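Local coordinates for probable chitinase A (Chromobacterium violaceum, PDB 4TX8), which probably hydrolyses chitin internally as a family 18 glycoside hydrolase with a carbohydrate-binding module, at residues Y260-Y268 with M322-N331; A309-V317 with S358-A369. All coordinates share one frame; numbering follows the deposited sequence.

Contact 1. Residues Y260-Y268 with M322-N331; sequences YVQGGFVAY and MLIEGFPIAN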
# COMPACT_ATOMS: atom_id res chain seq x y z
N TYR A 260 -6.03 7.50 -12.37
CA TYR A 260 -7.27 6.73 -12.42
C TYR A 260 -8.36 7.33 -11.54
O TYR A 260 -9.54 6.98 -11.67
CB TYR A 260 -7.03 5.28 -11.99
CG TYR A 260 -6.19 4.47 -12.95
CD1 TYR A 260 -4.81 4.56 -12.95
CD2 TYR A 260 -6.79 3.59 -13.85
CE1 TYR A 260 -4.04 3.81 -13.83
CE2 TYR A 260 -6.04 2.84 -14.72
CZ TYR A 260 -4.66 2.96 -14.71
OH TYR A 260 -3.91 2.21 -15.59
N VAL A 261 -7.98 8.22 -10.63
CA VAL A 261 -8.93 8.79 -9.67
C VAL A 261 -9.03 10.31 -9.82
O VAL A 261 -9.89 10.80 -10.55
CB VAL A 261 -8.54 8.42 -8.23
CG1 VAL A 261 -9.60 8.89 -7.24
CG2 VAL A 261 -8.35 6.92 -8.11
N GLN A 262 -8.14 11.04 -9.16
CA GLN A 262 -8.20 12.50 -9.19
C GLN A 262 -7.95 13.05 -10.60
O GLN A 262 -8.33 14.18 -10.90
CB GLN A 262 -7.20 13.10 -8.20
CG GLN A 262 -7.53 12.83 -6.74
CD GLN A 262 -6.80 11.61 -6.19
OE1 GLN A 262 -6.35 10.75 -6.95
NE2 GLN A 262 -6.69 11.53 -4.87
N GLY A 263 -7.32 12.25 -11.45
CA GLY A 263 -7.12 12.63 -12.84
C GLY A 263 -8.43 12.95 -13.55
O GLY A 263 -8.46 13.74 -14.49
N GLY A 264 -9.52 12.33 -13.08
CA GLY A 264 -10.84 12.55 -13.64
C GLY A 264 -11.31 13.99 -13.58
O GLY A 264 -12.16 14.41 -14.37
N PHE A 265 -10.75 14.76 -12.65
CA PHE A 265 -11.07 16.18 -12.52
C PHE A 265 -10.68 16.93 -13.78
O PHE A 265 -11.34 17.89 -14.18
CB PHE A 265 -10.35 16.77 -11.30
CG PHE A 265 -10.50 18.26 -11.16
CD1 PHE A 265 -11.75 18.86 -11.18
CD2 PHE A 265 -9.38 19.07 -10.96
CE1 PHE A 265 -11.88 20.23 -11.04
CE2 PHE A 265 -9.51 20.44 -10.82
CZ PHE A 265 -10.77 21.02 -10.86
N VAL A 266 -9.62 16.46 -14.42
CA VAL A 266 -8.97 17.18 -15.50
C VAL A 266 -9.18 16.50 -16.86
O VAL A 266 -9.18 17.17 -17.90
CB VAL A 266 -7.46 17.33 -15.17
CG1 VAL A 266 -6.58 16.68 -16.22
CG2 VAL A 266 -7.11 18.79 -14.94
N ALA A 267 -9.39 15.19 -16.84
CA ALA A 267 -9.64 14.42 -18.06
C ALA A 267 -10.44 13.16 -17.74
O ALA A 267 -10.19 12.49 -16.74
CB ALA A 267 -8.32 14.06 -18.74
N TYR A 268 -11.41 12.84 -18.59
CA TYR A 268 -12.21 11.63 -18.41
C TYR A 268 -12.25 10.81 -19.69
O TYR A 268 -12.99 11.12 -20.63
CB TYR A 268 -13.64 11.98 -17.96
CG TYR A 268 -14.39 10.81 -17.37
CD1 TYR A 268 -14.02 10.27 -16.15
CD2 TYR A 268 -15.47 10.24 -18.04
CE1 TYR A 268 -14.70 9.19 -15.60
CE2 TYR A 268 -16.16 9.16 -17.50
CZ TYR A 268 -15.77 8.64 -16.28
OH TYR A 268 -16.44 7.57 -15.74
N MET A 322 -9.44 16.03 -2.25
CA MET A 322 -10.31 15.74 -3.38
C MET A 322 -11.19 14.52 -3.11
O MET A 322 -12.37 14.51 -3.46
CB MET A 322 -9.49 15.53 -4.65
CG MET A 322 -8.82 16.80 -5.16
SD MET A 322 -7.91 16.56 -6.69
CE MET A 322 -9.24 16.11 -7.81
N LEU A 323 -10.62 13.51 -2.47
CA LEU A 323 -11.36 12.28 -2.17
C LEU A 323 -12.39 12.49 -1.06
O LEU A 323 -13.42 11.83 -1.03
CB LEU A 323 -10.40 11.16 -1.79
CG LEU A 323 -9.68 10.51 -2.97
CD1 LEU A 323 -8.55 9.61 -2.49
CD2 LEU A 323 -10.66 9.73 -3.83
N ILE A 324 -12.11 13.43 -0.16
CA ILE A 324 -13.01 13.68 0.96
C ILE A 324 -14.08 14.72 0.63
O ILE A 324 -15.26 14.52 0.95
CB ILE A 324 -12.22 14.13 2.22
CG1 ILE A 324 -11.24 13.03 2.63
CG2 ILE A 324 -13.17 14.45 3.36
CD1 ILE A 324 -10.31 13.43 3.76
N GLU A 325 -13.70 15.82 -0.00
CA GLU A 325 -14.66 16.88 -0.33
C GLU A 325 -15.47 16.53 -1.57
O GLU A 325 -16.62 16.94 -1.71
CB GLU A 325 -13.97 18.22 -0.57
CG GLU A 325 -12.76 18.51 0.29
CD GLU A 325 -13.10 19.02 1.66
OE1 GLU A 325 -14.27 18.89 2.08
OE2 GLU A 325 -12.18 19.55 2.33
N GLY A 326 -14.86 15.79 -2.49
CA GLY A 326 -15.46 15.54 -3.78
C GLY A 326 -14.97 16.56 -4.79
O GLY A 326 -14.36 17.56 -4.42
N PHE A 327 -15.25 16.30 -6.06
CA PHE A 327 -14.78 17.18 -7.13
C PHE A 327 -15.54 16.91 -8.42
O PHE A 327 -16.05 15.81 -8.63
CB PHE A 327 -13.27 17.00 -7.35
CG PHE A 327 -12.86 15.59 -7.66
CD1 PHE A 327 -12.54 14.70 -6.65
CD2 PHE A 327 -12.77 15.16 -8.98
CE1 PHE A 327 -12.15 13.40 -6.94
CE2 PHE A 327 -12.38 13.87 -9.28
CZ PHE A 327 -12.07 12.98 -8.25
N PRO A 328 -15.64 17.93 -9.29
CA PRO A 328 -16.30 17.72 -10.58
C PRO A 328 -15.48 16.84 -11.52
O PRO A 328 -14.25 16.85 -11.48
CB PRO A 328 -16.45 19.14 -11.14
CG PRO A 328 -15.40 19.93 -10.45
CD PRO A 328 -15.24 19.33 -9.09
N ILE A 329 -16.17 16.08 -12.36
CA ILE A 329 -15.51 15.21 -13.32
C ILE A 329 -15.60 15.84 -14.71
O ILE A 329 -16.66 16.32 -15.09
CB ILE A 329 -16.15 13.80 -13.32
CG1 ILE A 329 -16.00 13.16 -11.94
CG2 ILE A 329 -15.52 12.92 -14.39
CD1 ILE A 329 -16.76 11.86 -11.78
N ALA A 330 -14.50 15.84 -15.45
CA ALA A 330 -14.51 16.37 -16.82
C ALA A 330 -15.31 15.45 -17.75
O ALA A 330 -14.82 15.02 -18.79
CB ALA A 330 -13.09 16.54 -17.32
N ASN A 331 -16.54 15.16 -17.34
CA ASN A 331 -17.40 14.16 -17.97
C ASN A 331 -17.82 14.49 -19.39
O ASN A 331 -17.94 13.60 -20.24
CB ASN A 331 -18.65 13.97 -17.11
CG ASN A 331 -19.13 12.54 -17.09
OD1 ASN A 331 -19.64 12.06 -16.07
ND2 ASN A 331 -18.98 11.84 -18.20
O HOH W 1 -12.25 14.65 -20.62
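The loop after strand 251-254 of the GH18 beta/alpha barrel packs here on the C-terminal end of helix 313-325 and the short strand that follows, with Phe265, Met322 and Phe327 at the centre. Met322 bends at its last torsion (chi3 64°). This brings its methyl CE to 3.7 Å from Phe265 CB and equally near Gln262 CB. The same methyl covers one face of the Phe327 ring, over its centre. Phe327 takes the crowded rotamer, with CG between backbone N and carbonyl carbon (chi1 57°), and its CD2 reaches Phe265 CB at 3.7 Å. The Phe265 ring runs beside Pro328, pointing the same way. Its CE1 lies 3.6 Å from Pro328 CG, and Pro328 O faces the ring edge in plane. Phe265 CA also makes a CH···O contact of 3.4 Å to Pro328 O. Next to it, Ala330 N donates to Gly264 O at 2.9 Å, a nearly straight bond (168°). Further along, the Tyr268 ring meets Ile329 CG2 through CD1 at 3.5 Å. Water 1 bridges the backbones beyond, accepting a hydrogen bond from Tyr268 N (2.8 Å) and donating one to Ala330 O. At the buried end, the side chains of Val261 and Leu323 cross at about a right angle, with Val261 CG1 3.7 Å from Leu323 CD2. The amide NE2 of Gln262 lies against Leu323 and is held by Gly319 O. Val261, Phe327 and Ile329 also touch Leu276 of helix 276-281. Val261, Gln262 and Leu323 rest on Val291 of strand 288-292, and Phe327 pairs with Phe337 in strand 336-338.

Contact 2. Residues A309-V317 with S358-A369; sequences AEGSADMLV and SGFVTADTVAKA. With FLC (citrate anion), chain H.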
# COMPACT_ATOMS: atom_id res chain seq x y z
N ALA A 309 3.24 19.74 -6.69
CA ALA A 309 4.47 19.05 -7.04
C ALA A 309 4.54 17.64 -6.46
O ALA A 309 4.15 17.40 -5.32
CB ALA A 309 5.67 19.86 -6.59
N GLU A 310 5.04 16.72 -7.27
CA GLU A 310 5.27 15.36 -6.83
C GLU A 310 6.29 15.34 -5.69
O GLU A 310 7.34 15.97 -5.78
CB GLU A 310 5.75 14.50 -8.00
CG GLU A 310 5.52 13.02 -7.83
CD GLU A 310 6.02 12.20 -9.00
OE1 GLU A 310 6.77 12.75 -9.84
OE2 GLU A 310 5.67 11.01 -9.09
N GLY A 311 5.96 14.62 -4.62
CA GLY A 311 6.84 14.54 -3.48
C GLY A 311 6.58 15.61 -2.44
O GLY A 311 7.28 15.69 -1.43
N SER A 312 5.58 16.44 -2.69
CA SER A 312 5.22 17.48 -1.73
C SER A 312 4.09 17.04 -0.81
O SER A 312 3.27 16.19 -1.17
CB SER A 312 4.82 18.78 -2.44
OG SER A 312 3.51 18.69 -2.97
N ALA A 313 4.08 17.60 0.39
CA ALA A 313 3.00 17.43 1.35
C ALA A 313 1.69 17.97 0.78
O ALA A 313 0.64 17.38 0.98
CB ALA A 313 3.33 18.12 2.65
N ASP A 314 1.78 19.10 0.09
CA ASP A 314 0.61 19.70 -0.55
C ASP A 314 -0.12 18.71 -1.46
O ASP A 314 -1.35 18.63 -1.43
CB ASP A 314 1.02 20.93 -1.36
CG ASP A 314 1.09 22.20 -0.51
OD1 ASP A 314 0.52 22.23 0.60
OD2 ASP A 314 1.70 23.18 -1.00
N MET A 315 0.64 17.95 -2.25
CA MET A 315 0.04 16.97 -3.15
C MET A 315 -0.67 15.88 -2.37
O MET A 315 -1.76 15.45 -2.73
CB MET A 315 1.10 16.36 -4.08
CG MET A 315 0.58 15.26 -5.01
SD MET A 315 1.73 14.76 -6.29
CE MET A 315 0.86 13.40 -7.03
N LEU A 316 -0.06 15.46 -1.28
CA LEU A 316 -0.66 14.45 -0.42
C LEU A 316 -1.94 15.00 0.22
O LEU A 316 -2.97 14.32 0.26
CB LEU A 316 0.31 13.99 0.66
CG LEU A 316 1.64 13.41 0.17
CD1 LEU A 316 2.48 12.97 1.35
CD2 LEU A 316 1.40 12.25 -0.79
N VAL A 317 -1.86 16.23 0.71
CA VAL A 317 -3.02 16.87 1.33
C VAL A 317 -4.10 17.12 0.27
O VAL A 317 -5.28 16.85 0.50
CB VAL A 317 -2.64 18.19 2.01
CG1 VAL A 317 -3.87 18.90 2.55
CG2 VAL A 317 -1.64 17.93 3.14
N SER A 358 9.64 7.89 -8.91
CA SER A 358 9.44 9.29 -8.56
C SER A 358 8.38 9.40 -7.48
O SER A 358 7.61 8.47 -7.27
CB SER A 358 9.02 10.11 -9.79
OG SER A 358 7.72 9.75 -10.21
N GLY A 359 8.35 10.54 -6.79
CA GLY A 359 7.33 10.76 -5.77
C GLY A 359 7.81 10.44 -4.36
O GLY A 359 7.00 10.26 -3.46
N PHE A 360 9.12 10.37 -4.19
CA PHE A 360 9.73 10.07 -2.90
C PHE A 360 9.42 11.15 -1.88
O PHE A 360 9.36 12.33 -2.22
CB PHE A 360 11.24 9.90 -3.05
CG PHE A 360 11.64 9.04 -4.21
CD1 PHE A 360 11.40 7.67 -4.19
CD2 PHE A 360 12.23 9.60 -5.33
CE1 PHE A 360 11.77 6.88 -5.26
CE2 PHE A 360 12.60 8.81 -6.41
CZ PHE A 360 12.37 7.45 -6.37
N VAL A 361 9.24 10.75 -0.63
CA VAL A 361 8.97 11.69 0.45
C VAL A 361 9.83 11.38 1.66
O VAL A 361 10.22 10.23 1.88
CB VAL A 361 7.48 11.68 0.86
CG1 VAL A 361 6.60 12.17 -0.27
CG2 VAL A 361 7.07 10.28 1.30
N THR A 362 10.13 12.40 2.45
CA THR A 362 10.77 12.20 3.74
C THR A 362 9.72 11.90 4.79
O THR A 362 8.53 12.16 4.58
CB THR A 362 11.56 13.44 4.19
OG1 THR A 362 10.66 14.54 4.33
CG2 THR A 362 12.63 13.80 3.16
N ALA A 363 10.15 11.35 5.92
CA ALA A 363 9.24 11.10 7.04
C ALA A 363 8.64 12.41 7.53
O ALA A 363 7.48 12.45 7.96
CB ALA A 363 9.97 10.39 8.17
N ASP A 364 9.42 13.48 7.46
CA ASP A 364 8.97 14.81 7.88
C ASP A 364 7.81 15.30 7.01
O ASP A 364 6.83 15.84 7.52
CB ASP A 364 10.13 15.81 7.82
CG ASP A 364 9.76 17.17 8.38
OD1 ASP A 364 9.27 17.23 9.53
OD2 ASP A 364 9.94 18.18 7.66
N THR A 365 7.95 15.11 5.70
CA THR A 365 6.90 15.48 4.75
C THR A 365 5.59 14.75 5.07
O THR A 365 4.52 15.35 5.07
CB THR A 365 7.32 15.16 3.30
OG1 THR A 365 8.29 16.12 2.87
CG2 THR A 365 6.12 15.22 2.37
N VAL A 366 5.70 13.45 5.34
CA VAL A 366 4.53 12.65 5.70
C VAL A 366 3.89 13.21 6.98
O VAL A 366 2.68 13.42 7.03
CB VAL A 366 4.89 11.17 5.91
CG1 VAL A 366 3.71 10.41 6.51
CG2 VAL A 366 5.32 10.53 4.59
N ALA A 367 4.72 13.47 7.99
CA ALA A 367 4.23 14.02 9.25
C ALA A 367 3.50 15.35 9.04
O ALA A 367 2.45 15.59 9.64
CB ALA A 367 5.37 14.20 10.24
N LYS A 368 4.05 16.20 8.18
CA LYS A 368 3.44 17.49 7.88
C LYS A 368 2.07 17.33 7.23
O LYS A 368 1.12 18.03 7.59
CB LYS A 368 4.35 18.32 6.97
CG LYS A 368 5.37 19.17 7.70
CD LYS A 368 6.30 19.86 6.71
CE LYS A 368 5.52 20.51 5.58
NZ LYS A 368 6.39 20.89 4.44
N ALA A 369 1.97 16.41 6.27
CA ALA A 369 0.70 16.16 5.60
C ALA A 369 -0.34 15.62 6.57
O ALA A 369 -1.52 15.98 6.51
CB ALA A 369 0.90 15.19 4.44
CAC FLC H . 9.24 19.76 0.06
CA FLC H . 7.94 20.50 0.08
CB FLC H . 7.02 20.29 1.24
CBC FLC H . 7.40 19.03 1.95
CG FLC H . 5.62 20.14 0.75
CGC FLC H . 4.60 21.19 0.96
OA1 FLC H . 10.25 20.23 0.67
OA2 FLC H . 9.34 18.66 -0.55
OB1 FLC H . 7.27 17.93 1.35
OB2 FLC H . 7.83 19.07 3.13
OG1 FLC H . 4.30 21.55 2.13
OG2 FLC H . 4.01 21.72 -0.03
OHB FLC H . 7.10 21.35 2.11
O HOH W 2 9.76 15.06 0.90
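Ser358 OG lies 2.7 Å from Glu310 OE2, at the end of an extended side chain. The hydroxyl is also hydrogen-bonded to a citrate distinct from the one at Thr365. At Gly359 the two segments come close, with Gly359 CA 3.6 Å from Glu310 CG. Phe360 brings its carbonyl O to Gly311 CA. Val361 turns CG1 to Gly311 O. Thr362 is the N-cap of helix 363-375, its OG1 accepting from Thr365 N. Its own N donates to water 2, which in turn donates to Thr365 OG1. The Thr365 chi1 of -74° sets OG1 beside the backbone N and CG2 anti to it. CG2 packs 3.7 Å from Ala313 N. OG1 donates at 2.6 Å to OB1 of a citrate, probably from the crystallisation liquor. Lys368, bent at chi3, adds NZ to citrate OB2 at 2.7 Å and reaches OG1 as well. Ala313 N and Asp314 N make weak bonds to it. The anion thus lies at the N-terminus of a helix capped by Ser312 OG, which accepts from Met315 N. Ala369 CB sits 4.0 Å from both Leu316 CB and Val317 CG2, with Ala313 CB slightly further off. The axes of the helix segments come within 8.9 Å and cross at -41°. Leu316, Val361 and Ala369 also lean on strand 345-350. Successive outer helices over the barrel strand between them in sequence are the beta/alpha-barrel arrangement of GH18.

Helix 313-325 joins the two contacts. Contact 2 engages its N-terminal turn, and contact 1 its last turn and the strand after it. Their centres are about 20 Å apart, and their nearest atoms are about 5 Å apart without touching. Along the chain the segments alternate. Neither contact supplies a ligand of the calcium ion bound by Asp218, Glu220 and Ala255. In contact 1 the side chain of Val261 is about 9 Å from the ion and about 7 Å from that of Glu220. In contact 2, the side chain of Phe360 is about 4 Å from the magnesium ion bound by Arg353 and Ala356.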